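Local coordinates for protein superoxide dismutase (Chaetomium thermophilum, PDB 4BR6) that catalyses the dismutation of superoxide to hydrogen peroxide and dioxygen at a manganese centre, probably protecting the cell from toxic radicals, at residues R21-H26 / L76-L81; L72-F77 / S124-L129; P155-D160 / I185-V190. All blocks are in the same frame, centred on the assembly; numbering follows the deposited sequence.

In the fold
The three contacts converge on one manganese(III) ion, each supplying one protein ligand: His-26 from contact 1, His-74 from contact 2 and Asp-160 from contact 3, with His-164 completing the protein ligands. Contacts 1 and 2, whose centres lie about 11 Å apart, share Leu-76 and Phe-77 on helix 61-79, and His-26 NE2 comes within 3.5 Å of His-74 CD2. Contacts 2 and 3 lie about 9 Å apart between centres and join through neighbouring strands 125-132 and 153-160, where Leu-129 N is 2.8 Å from Met-157 O. Contact 3 also meets contact 1, about 12 Å away between centres: Asn-80 O and Asn-186 N approach to 2.9 Å, a probable hydrogen bond.

Contact 1: R21-H26 / L76-L81; sequences RIMELH and LFWENL. With MN3 (manganese (III) ion), chain I.
Met-23 and Trp-78 have the nearest alpha carbons of this pair of segments, 9.6 Å apart, a spacing bridged by side chains. Segment 21-26 is helical throughout; 76-79 is the end of helix 61-79, and the chain leaves it at Asn-80. The main meeting is edge-to-face: the six-membered ring of Trp-78 drives its CH2 corner onto one face of the His-26 imidazole, the planes turned 87° apart and the centroids separated by 5.0 Å. CH2 stands over the rim of that face, 3.5 Å from His-26 CG. The His-26 side chain extends away from its own backbone N (chi1 -152°), and its NE2 binds the manganese at 2.4 Å. Phe-77 adds an oblique neighbour, its CE2 lying 3.8 Å from His-26 CE1. On another part of the indole, Met-23, bent at both chi2 and chi3, curls its methyl round until CE is 3.7 Å from Trp-78 CZ3, while Leu-81 CD1 lies farther from the same methyl and over one face of the Phe-77 ring. The polar end of the indole, NE1, is tied to His-31 by a hydrogen bond. An alanine in place of Trp-78 would probably leave one face of the His-26 ring without its backing edge, with its setting resting more on the metal bond, and Met-23 CE without its indole partner. His-26, Phe-77 and Trp-78 thus form an aromatic cluster where the two long helices of the alpha-hairpin domain meet, Phe-77 and Trp-78 packing as second-shell residues around the first-shell ligand His-26 at the iron/manganese superoxide dismutase metal site.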
loop_
_atom_site.group_PDB
_atom_site.type_symbol
_atom_site.label_atom_id
_atom_site.label_comp_id
_atom_site.label_asym_id
_atom_site.label_seq_id
_atom_site.Cartn_x
_atom_site.Cartn_y
_atom_site.Cartn_z
ATOM N N ARG B 21 0.333 -10.982 -31.117
ATOM C CA ARG B 21 0.423 -11.957 -30.039
ATOM C C ARG B 21 0.109 -11.294 -28.695
ATOM O O ARG B 21 -0.624 -11.856 -27.882
ATOM C CB ARG B 21 1.786 -12.662 -30.008
ATOM C CG ARG B 21 1.897 -13.747 -28.931
ATOM C CD ARG B 21 0.757 -14.766 -29.002
ATOM N NE ARG B 21 1.029 -16.002 -28.252
ATOM C CZ ARG B 21 0.153 -16.996 -28.101
ATOM N NH1 ARG B 21 -1.061 -16.914 -28.620
ATOM N NH2 ARG B 21 0.484 -18.080 -27.415
ATOM N N ILE B 22 0.652 -10.098 -28.467
ATOM C CA ILE B 22 0.382 -9.370 -27.238
ATOM C C ILE B 22 -1.111 -9.117 -27.112
ATOM O O ILE B 22 -1.718 -9.474 -26.107
ATOM C CB ILE B 22 1.152 -8.041 -27.178
ATOM C CG1 ILE B 22 2.643 -8.316 -26.954
ATOM C CG2 ILE B 22 0.598 -7.135 -26.064
ATOM C CD1 ILE B 22 3.540 -7.098 -27.028
ATOM N N MET B 23 -1.698 -8.519 -28.144
ATOM C CA MET B 23 -3.117 -8.197 -28.142
ATOM C C MET B 23 -3.947 -9.455 -27.881
ATOM O O MET B 23 -4.850 -9.450 -27.049
ATOM C CB MET B 23 -3.535 -7.564 -29.469
ATOM C CG MET B 23 -3.011 -6.148 -29.712
ATOM S SD MET B 23 -3.518 -4.905 -28.491
ATOM C CE MET B 23 -5.304 -5.054 -28.528
ATOM N N GLU B 24 -3.622 -10.534 -28.587
ATOM C CA GLU B 24 -4.336 -11.802 -28.437
ATOM C C GLU B 24 -4.336 -12.304 -26.994
ATOM O O GLU B 24 -5.394 -12.608 -26.427
ATOM C CB GLU B 24 -3.737 -12.879 -29.353
ATOM C CG GLU B 24 -4.284 -14.290 -29.078
ATOM C CD GLU B 24 -3.929 -15.287 -30.160
ATOM O OE1 GLU B 24 -2.729 -15.608 -30.294
ATOM O OE2 GLU B 24 -4.850 -15.749 -30.869
ATOM N N LEU B 25 -3.145 -12.391 -26.411
ATOM C CA LEU B 25 -2.978 -12.827 -25.026
ATOM C C LEU B 25 -3.654 -11.871 -24.052
ATOM O O LEU B 25 -4.390 -12.279 -23.160
ATOM C CB LEU B 25 -1.492 -12.878 -24.668
ATOM C CG LEU B 25 -0.634 -13.987 -25.273
ATOM C CD1 LEU B 25 0.815 -13.809 -24.845
ATOM C CD2 LEU B 25 -1.142 -15.343 -24.854
ATOM N N HIS B 26 -3.350 -10.592 -24.213
ATOM C CA HIS B 26 -3.854 -9.550 -23.333
ATOM C C HIS B 26 -5.380 -9.601 -23.196
ATOM O O HIS B 26 -5.921 -9.363 -22.117
ATOM C CB HIS B 26 -3.447 -8.201 -23.903
ATOM C CG HIS B 26 -3.281 -7.125 -22.886
ATOM N ND1 HIS B 26 -2.778 -5.886 -23.212
ATOM C CD2 HIS B 26 -3.532 -7.092 -21.556
ATOM C CE1 HIS B 26 -2.741 -5.132 -22.129
ATOM N NE2 HIS B 26 -3.191 -5.841 -21.112
ATOM N N LEU B 76 -12.012 -0.209 -20.850
ATOM C CA LEU B 76 -11.723 1.133 -21.343
ATOM C C LEU B 76 -10.484 1.178 -22.242
ATOM O O LEU B 76 -10.463 1.915 -23.217
ATOM C CB LEU B 76 -11.526 2.104 -20.187
ATOM C CG LEU B 76 -12.731 2.359 -19.290
ATOM C CD1 LEU B 76 -12.309 3.311 -18.183
ATOM C CD2 LEU B 76 -13.896 2.924 -20.055
ATOM N N PHE B 77 -9.453 0.407 -21.898
ATOM C CA PHE B 77 -8.218 0.359 -22.686
ATOM C C PHE B 77 -8.507 0.009 -24.157
ATOM O O PHE B 77 -8.108 0.735 -25.058
ATOM C CB PHE B 77 -7.236 -0.658 -22.087
ATOM C CG PHE B 77 -5.837 -0.587 -22.657
ATOM C CD1 PHE B 77 -5.208 0.629 -22.891
ATOM C CD2 PHE B 77 -5.128 -1.751 -22.925
ATOM C CE1 PHE B 77 -3.927 0.673 -23.399
ATOM C CE2 PHE B 77 -3.839 -1.696 -23.435
ATOM C CZ PHE B 77 -3.245 -0.494 -23.665
ATOM N N TRP B 78 -9.212 -1.093 -24.398
ATOM C CA TRP B 78 -9.505 -1.504 -25.761
ATOM C C TRP B 78 -10.259 -0.422 -26.513
ATOM O O TRP B 78 -10.017 -0.193 -27.702
ATOM C CB TRP B 78 -10.349 -2.776 -25.792
ATOM C CG TRP B 78 -9.861 -3.906 -24.968
ATOM C CD1 TRP B 78 -10.626 -4.720 -24.216
ATOM C CD2 TRP B 78 -8.509 -4.366 -24.814
ATOM N NE1 TRP B 78 -9.853 -5.648 -23.594
ATOM C CE2 TRP B 78 -8.547 -5.455 -23.937
ATOM C CE3 TRP B 78 -7.279 -3.957 -25.317
ATOM C CZ2 TRP B 78 -7.406 -6.149 -23.555
ATOM C CZ3 TRP B 78 -6.147 -4.649 -24.942
ATOM C CH2 TRP B 78 -6.218 -5.730 -24.071
ATOM N N GLU B 79 -11.183 0.227 -25.810
ATOM C CA GLU B 79 -12.005 1.273 -26.394
ATOM C C GLU B 79 -11.199 2.481 -26.832
ATOM O O GLU B 79 -11.587 3.144 -27.798
ATOM C CB GLU B 79 -13.053 1.741 -25.396
ATOM C CG GLU B 79 -14.120 0.740 -25.080
ATOM C CD GLU B 79 -15.140 1.322 -24.120
ATOM O OE1 GLU B 79 -14.918 2.462 -23.650
ATOM O OE2 GLU B 79 -16.153 0.657 -23.832
ATOM N N ASN B 80 -10.103 2.793 -26.129
ATOM C CA ASN B 80 -9.268 3.938 -26.542
ATOM C C ASN B 80 -8.039 3.524 -27.352
ATOM O O ASN B 80 -7.030 4.213 -27.377
ATOM C CB ASN B 80 -8.961 4.965 -25.405
ATOM C CG ASN B 80 -7.984 4.461 -24.326
ATOM O OD1 ASN B 80 -8.311 4.470 -23.135
ATOM N ND2 ASN B 80 -6.767 4.093 -24.727
ATOM N N LEU B 81 -8.170 2.389 -28.032
ATOM C CA LEU B 81 -7.174 1.917 -28.983
ATOM C C LEU B 81 -7.874 1.707 -30.330
ATOM O O LEU B 81 -9.010 1.233 -30.380
ATOM C CB LEU B 81 -6.532 0.595 -28.539
ATOM C CG LEU B 81 -5.555 0.593 -27.357
ATOM C CD1 LEU B 81 -5.118 -0.813 -27.052
ATOM C CD2 LEU B 81 -4.333 1.472 -27.614
HETATM MN MN MN3 I . -3.147 -5.414 -18.754
HETATM O O HOH W 1 -2.887 -5.614 -16.255
#

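Contact 2: L72-F77 / S124-L129; sequences LNHTLF and SGWAWL. With MN3 (manganese (III) ion), chain I.
An aromatic cluster beside the manganese, made of His-74, Phe-77 and Trp-126, joins helix 61-79 to strand 125-132, the central strand of the three-stranded antiparallel sheet. The axes of 72-77 and 125-129 approach to 11.3 Å, and two indoles, from Trp-126 and Trp-128, reach across the gap, both pointing toward the helix. Trp-126 presents its six-membered ring edge-on to two faces at once. Its CZ2 corner stands over the centre of the His-74 imidazole, 3.8 Å from CE1, with the planes 89° apart; its CZ3 and CH2 end meets Phe-77, where CH2 lies 3.8 Å from Phe-77 CB and the rings again stand nearly perpendicular, at 88°. His-74 itself is fixed at both nitrogens: NE2 binds manganese at 2.4 Å, while ND1 is hydrogen-bonded to Gly-70 O. Because iron/manganese superoxide dismutases combine an alpha-hairpin domain with a C-terminal domain that carries the sheet, this is an interdomain contact, and the edge of a C-terminal tryptophan supports a ligand from the hairpin. One face of Trp-126 is occupied by Asn-73, whose CB makes a CH-pi contact 4.0 Å from the centroid of the six-membered ring. With Asn-73 CG lying beside its own backbone N (chi1 -69°), the amide reaches along the indole, and Asn-73 ND2 and Trp-126 NE1 both hydrogen-bond to Gln-146 OE1. Trp-128 lies over the same face of Trp-126 as Asn-73 CB. The amide oxygen of Asn-73, OD1, comes to 3.5 Å from Trp-128 CZ2, and farther along that indole Leu-76 sets its CD1 methyl 3.9 Å from Trp-128 CZ3.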
loop_
_atom_site.group_PDB
_atom_site.type_symbol
_atom_site.label_atom_id
_atom_site.label_comp_id
_atom_site.label_asym_id
_atom_site.label_seq_id
_atom_site.Cartn_x
_atom_site.Cartn_y
_atom_site.Cartn_z
ATOM N N LEU B 72 -12.750 -3.405 -15.666
ATOM C CA LEU B 72 -13.017 -2.007 -16.047
ATOM C C LEU B 72 -11.881 -1.383 -16.847
ATOM O O LEU B 72 -12.107 -0.685 -17.839
ATOM C CB LEU B 72 -13.262 -1.123 -14.810
ATOM C CG LEU B 72 -13.272 0.406 -15.032
ATOM C CD1 LEU B 72 -14.356 0.870 -16.012
ATOM C CD2 LEU B 72 -13.411 1.156 -13.713
ATOM N N ASN B 73 -10.664 -1.596 -16.371
ATOM C CA ASN B 73 -9.498 -0.936 -16.926
ATOM C C ASN B 73 -9.204 -1.412 -18.309
ATOM O O ASN B 73 -8.925 -0.611 -19.194
ATOM C CB ASN B 73 -8.265 -1.176 -16.064
ATOM C CG ASN B 73 -8.344 -0.486 -14.737
ATOM O OD1 ASN B 73 -9.101 0.464 -14.552
ATOM N ND2 ASN B 73 -7.541 -0.947 -13.805
ATOM N N HIS B 74 -9.248 -2.720 -18.501
ATOM C CA HIS B 74 -9.019 -3.266 -19.830
ATOM C C HIS B 74 -10.161 -2.944 -20.773
ATOM O O HIS B 74 -9.929 -2.710 -21.960
ATOM C CB HIS B 74 -8.790 -4.761 -19.761
ATOM C CG HIS B 74 -7.534 -5.125 -19.045
ATOM N ND1 HIS B 74 -7.460 -5.180 -17.674
ATOM C CD2 HIS B 74 -6.296 -5.395 -19.505
ATOM C CE1 HIS B 74 -6.231 -5.509 -17.318
ATOM N NE2 HIS B 74 -5.507 -5.651 -18.410
ATOM N N THR B 75 -11.385 -2.938 -20.258
ATOM C CA THR B 75 -12.529 -2.563 -21.081
ATOM C C THR B 75 -12.309 -1.195 -21.690
ATOM O O THR B 75 -12.417 -1.029 -22.905
ATOM C CB THR B 75 -13.841 -2.565 -20.296
ATOM O OG1 THR B 75 -14.205 -3.923 -20.024
ATOM C CG2 THR B 75 -14.955 -1.904 -21.112
ATOM N N LEU B 76 -12.012 -0.209 -20.850
ATOM C CA LEU B 76 -11.723 1.133 -21.343
ATOM C C LEU B 76 -10.484 1.178 -22.242
ATOM O O LEU B 76 -10.463 1.915 -23.217
ATOM C CB LEU B 76 -11.526 2.104 -20.187
ATOM C CG LEU B 76 -12.731 2.359 -19.290
ATOM C CD1 LEU B 76 -12.309 3.311 -18.183
ATOM C CD2 LEU B 76 -13.896 2.924 -20.055
ATOM N N PHE B 77 -9.453 0.407 -21.898
ATOM C CA PHE B 77 -8.218 0.359 -22.686
ATOM C C PHE B 77 -8.507 0.009 -24.157
ATOM O O PHE B 77 -8.108 0.735 -25.058
ATOM C CB PHE B 77 -7.236 -0.658 -22.087
ATOM C CG PHE B 77 -5.837 -0.587 -22.657
ATOM C CD1 PHE B 77 -5.208 0.629 -22.891
ATOM C CD2 PHE B 77 -5.128 -1.751 -22.925
ATOM C CE1 PHE B 77 -3.927 0.673 -23.399
ATOM C CE2 PHE B 77 -3.839 -1.696 -23.435
ATOM C CZ PHE B 77 -3.245 -0.494 -23.665
ATOM N N SER B 124 3.609 -2.930 -11.165
ATOM C CA SER B 124 2.570 -2.977 -12.185
ATOM C C SER B 124 1.614 -1.820 -11.996
ATOM O O SER B 124 1.277 -1.486 -10.877
ATOM C CB SER B 124 1.764 -4.258 -12.070
ATOM O OG SER B 124 2.599 -5.398 -12.157
ATOM N N GLY B 125 1.131 -1.222 -13.073
ATOM C CA GLY B 125 0.214 -0.119 -12.907
ATOM C C GLY B 125 -0.266 0.472 -14.212
ATOM O O GLY B 125 0.031 -0.041 -15.287
ATOM N N TRP B 126 -1.016 1.563 -14.095
ATOM C CA TRP B 126 -1.673 2.189 -15.213
ATOM C C TRP B 126 -1.459 3.675 -15.076
ATOM O O TRP B 126 -1.441 4.186 -13.960
ATOM C CB TRP B 126 -3.179 1.960 -15.125
ATOM C CG TRP B 126 -3.649 0.592 -15.482
ATOM C CD1 TRP B 126 -3.662 -0.505 -14.681
ATOM C CD2 TRP B 126 -4.196 0.178 -16.737
ATOM N NE1 TRP B 126 -4.175 -1.584 -15.360
ATOM C CE2 TRP B 126 -4.507 -1.189 -16.625
ATOM C CE3 TRP B 126 -4.454 0.829 -17.941
ATOM C CZ2 TRP B 126 -5.063 -1.909 -17.667
ATOM C CZ3 TRP B 126 -5.002 0.108 -18.973
ATOM C CH2 TRP B 126 -5.302 -1.244 -18.830
ATOM N N ALA B 127 -1.341 4.375 -16.199
ATOM C CA ALA B 127 -1.468 5.836 -16.191
ATOM C C ALA B 127 -2.725 6.230 -16.966
ATOM O O ALA B 127 -3.085 5.587 -17.962
ATOM C CB ALA B 127 -0.229 6.523 -16.776
ATOM N N TRP B 128 -3.380 7.288 -16.487
ATOM C CA TRP B 128 -4.627 7.772 -17.050
ATOM C C TRP B 128 -4.585 9.270 -17.215
ATOM O O TRP B 128 -4.037 9.970 -16.370
ATOM C CB TRP B 128 -5.790 7.456 -16.123
ATOM C CG TRP B 128 -6.006 5.989 -15.901
ATOM C CD1 TRP B 128 -5.390 5.194 -14.991
ATOM C CD2 TRP B 128 -6.907 5.148 -16.627
ATOM N NE1 TRP B 128 -5.853 3.904 -15.096
ATOM C CE2 TRP B 128 -6.782 3.851 -16.096
ATOM C CE3 TRP B 128 -7.802 5.366 -17.675
ATOM C CZ2 TRP B 128 -7.518 2.782 -16.576
ATOM C CZ3 TRP B 128 -8.536 4.301 -18.150
ATOM C CH2 TRP B 128 -8.389 3.028 -17.602
ATOM N N LEU B 129 -5.157 9.749 -18.316
ATOM C CA LEU B 129 -5.668 11.103 -18.395
ATOM C C LEU B 129 -7.053 11.055 -17.751
ATOM O O LEU B 129 -7.907 10.272 -18.171
ATOM C CB LEU B 129 -5.799 11.545 -19.853
ATOM C CG LEU B 129 -6.544 12.858 -20.119
ATOM C CD1 LEU B 129 -5.863 14.026 -19.419
ATOM C CD2 LEU B 129 -6.641 13.098 -21.614
HETATM MN MN MN3 I . -3.147 -5.414 -18.754
HETATM O O HOH W 1 -2.887 -5.614 -16.255
#

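Contact 3: P155-D160 / I185-V190; sequences PLMGID and INWKTV. With MN3 (manganese (III) ion), chain I.
Met-157 lays its CG among three apolar neighbours of segment 185-190: Val-190 CG2 at 3.7 Å, Ile-185 CG2 at 3.9 Å and, obliquely, the CH2 corner of the Trp-187 indole. With CG anti to the backbone N (chi1 -167°) the chain sets out toward the helix, then bends at chi2 and chi3, which keeps CE also close to the indole. Ile-185 CG2 has a second role, standing over the rim of one Trp-187 face. Val-190 sets both methyls against the Leu-156 carbonyl: its CG2 lies 3.6 Å from Leu-156 O, and its CG1 also reaches 4.0 Å from Leu-156 CB. That carbonyl oxygen is hydrogen-bonded to Arg-193. The start of the helix is fixed by Asn-186 as N-cap, its OD1 accepting from two amides. Lys-188 N, at 2.9 Å from Asn-186 OD1, is tilted 18° from the carbonyl plane, whereas Thr-189 N comes from well above it. Leu-156 and Met-157 both face Leu-129, forming a classic beta bulge. The strand ends at Asp-160, whose OD2 binds manganese at 2.2 Å. Strand 153-160 pairs with strand 125-132 and is packed against by the start of helix 187-195, while Met-114 of helix 107-119 also touches Met-157 and Asn-80, just past helix 61-79, accepts at OD1 from Gly-158 N.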
loop_
_atom_site.group_PDB
_atom_site.type_symbol
_atom_site.label_atom_id
_atom_site.label_comp_id
_atom_site.label_asym_id
_atom_site.label_seq_id
_atom_site.Cartn_x
_atom_site.Cartn_y
_atom_site.Cartn_z
ATOM N N PRO B 155 -12.030 8.520 -15.628
ATOM C CA PRO B 155 -10.945 8.227 -16.574
ATOM C C PRO B 155 -11.353 8.524 -18.026
ATOM O O PRO B 155 -12.499 8.262 -18.388
ATOM C CB PRO B 155 -10.693 6.732 -16.354
ATOM C CG PRO B 155 -12.010 6.192 -15.844
ATOM C CD PRO B 155 -12.629 7.298 -15.059
ATOM N N LEU B 156 -10.432 9.045 -18.835
ATOM C CA LEU B 156 -10.733 9.401 -20.219
ATOM C C LEU B 156 -9.841 8.636 -21.200
ATOM O O LEU B 156 -10.238 8.330 -22.315
ATOM C CB LEU B 156 -10.536 10.900 -20.439
ATOM C CG LEU B 156 -11.399 11.882 -19.657
ATOM C CD1 LEU B 156 -11.171 13.280 -20.219
ATOM C CD2 LEU B 156 -12.893 11.518 -19.670
ATOM N N MET B 157 -8.609 8.372 -20.796
ATOM C CA MET B 157 -7.659 7.715 -21.678
ATOM C C MET B 157 -6.627 7.006 -20.817
ATOM O O MET B 157 -5.946 7.649 -20.034
ATOM C CB MET B 157 -6.991 8.753 -22.581
ATOM C CG MET B 157 -6.222 8.171 -23.752
ATOM S SD MET B 157 -4.717 7.308 -23.263
ATOM C CE MET B 157 -3.609 8.690 -22.917
ATOM N N GLY B 158 -6.529 5.689 -20.960
ATOM C CA GLY B 158 -5.595 4.901 -20.178
ATOM C C GLY B 158 -4.527 4.229 -21.017
ATOM O O GLY B 158 -4.761 3.883 -22.175
ATOM N N ILE B 159 -3.342 4.086 -20.424
ATOM C CA ILE B 159 -2.263 3.278 -20.969
ATOM C C ILE B 159 -1.780 2.290 -19.905
ATOM O O ILE B 159 -1.374 2.678 -18.807
ATOM C CB ILE B 159 -1.080 4.150 -21.420
ATOM C CG1 ILE B 159 -1.553 5.121 -22.510
ATOM C CG2 ILE B 159 0.062 3.275 -21.922
ATOM C CD1 ILE B 159 -0.524 6.158 -22.981
ATOM N N ASP B 160 -1.843 1.010 -20.247
ATOM C CA ASP B 160 -1.474 -0.087 -19.364
ATOM C C ASP B 160 0.042 -0.202 -19.278
ATOM O O ASP B 160 0.710 -0.245 -20.310
ATOM C CB ASP B 160 -2.030 -1.351 -19.980
ATOM C CG ASP B 160 -1.864 -2.558 -19.115
ATOM O OD1 ASP B 160 -1.365 -2.484 -17.972
ATOM O OD2 ASP B 160 -2.269 -3.601 -19.614
ATOM N N ILE B 185 -3.835 5.383 -30.260
ATOM C CA ILE B 185 -4.822 5.887 -29.290
ATOM C C ILE B 185 -6.056 6.458 -29.983
ATOM O O ILE B 185 -5.934 7.350 -30.803
ATOM C CB ILE B 185 -4.238 7.014 -28.392
ATOM C CG1 ILE B 185 -3.055 6.489 -27.581
ATOM C CG2 ILE B 185 -5.310 7.587 -27.454
ATOM C CD1 ILE B 185 -3.393 5.324 -26.676
ATOM N N ASN B 186 -7.245 5.968 -29.628
ATOM C CA ASN B 186 -8.479 6.462 -30.234
ATOM C C ASN B 186 -8.972 7.760 -29.580
ATOM O O ASN B 186 -9.695 7.727 -28.591
ATOM C CB ASN B 186 -9.588 5.407 -30.185
ATOM C CG ASN B 186 -10.765 5.769 -31.063
ATOM O OD1 ASN B 186 -10.986 6.940 -31.347
ATOM N ND2 ASN B 186 -11.507 4.765 -31.526
ATOM N N TRP B 187 -8.610 8.905 -30.158
ATOM C CA TRP B 187 -8.949 10.191 -29.551
ATOM C C TRP B 187 -10.395 10.566 -29.780
ATOM O O TRP B 187 -10.884 11.528 -29.211
ATOM C CB TRP B 187 -8.032 11.310 -30.039
ATOM C CG TRP B 187 -6.666 11.156 -29.485
ATOM C CD1 TRP B 187 -5.553 10.776 -30.153
ATOM C CD2 TRP B 187 -6.277 11.333 -28.122
ATOM N NE1 TRP B 187 -4.484 10.715 -29.299
ATOM C CE2 TRP B 187 -4.904 11.051 -28.044
ATOM C CE3 TRP B 187 -6.957 11.700 -26.959
ATOM C CZ2 TRP B 187 -4.199 11.136 -26.859
ATOM C CZ3 TRP B 187 -6.253 11.784 -25.791
ATOM C CH2 TRP B 187 -4.890 11.504 -25.746
ATOM N N LYS B 188 -11.087 9.793 -30.604
ATOM C CA LYS B 188 -12.522 9.981 -30.765
ATOM C C LYS B 188 -13.248 9.390 -29.555
ATOM O O LYS B 188 -14.195 9.971 -29.040
ATOM C CB LYS B 188 -12.995 9.362 -32.082
ATOM C CG LYS B 188 -14.500 9.277 -32.249
ATOM C CD LYS B 188 -14.920 9.304 -33.720
ATOM C CE LYS B 188 -14.081 8.394 -34.597
ATOM N NZ LYS B 188 -14.074 6.983 -34.135
ATOM N N THR B 189 -12.786 8.245 -29.075
ATOM C CA THR B 189 -13.364 7.668 -27.858
ATOM C C THR B 189 -13.141 8.609 -26.677
ATOM O O THR B 189 -14.040 8.841 -25.886
ATOM C CB THR B 189 -12.742 6.304 -27.516
ATOM O OG1 THR B 189 -12.999 5.385 -28.575
ATOM C CG2 THR B 189 -13.314 5.746 -26.231
ATOM N N VAL B 190 -11.926 9.131 -26.557
ATOM C CA VAL B 190 -11.574 10.009 -25.440
ATOM C C VAL B 190 -12.467 11.239 -25.402
ATOM O O VAL B 190 -12.907 11.653 -24.343
ATOM C CB VAL B 190 -10.105 10.474 -25.538
ATOM C CG1 VAL B 190 -9.741 11.405 -24.372
ATOM C CG2 VAL B 190 -9.185 9.267 -25.601
HETATM MN MN MN3 I . -3.147 -5.414 -18.754
HETATM O O HOH W 1 -2.887 -5.614 -16.255
#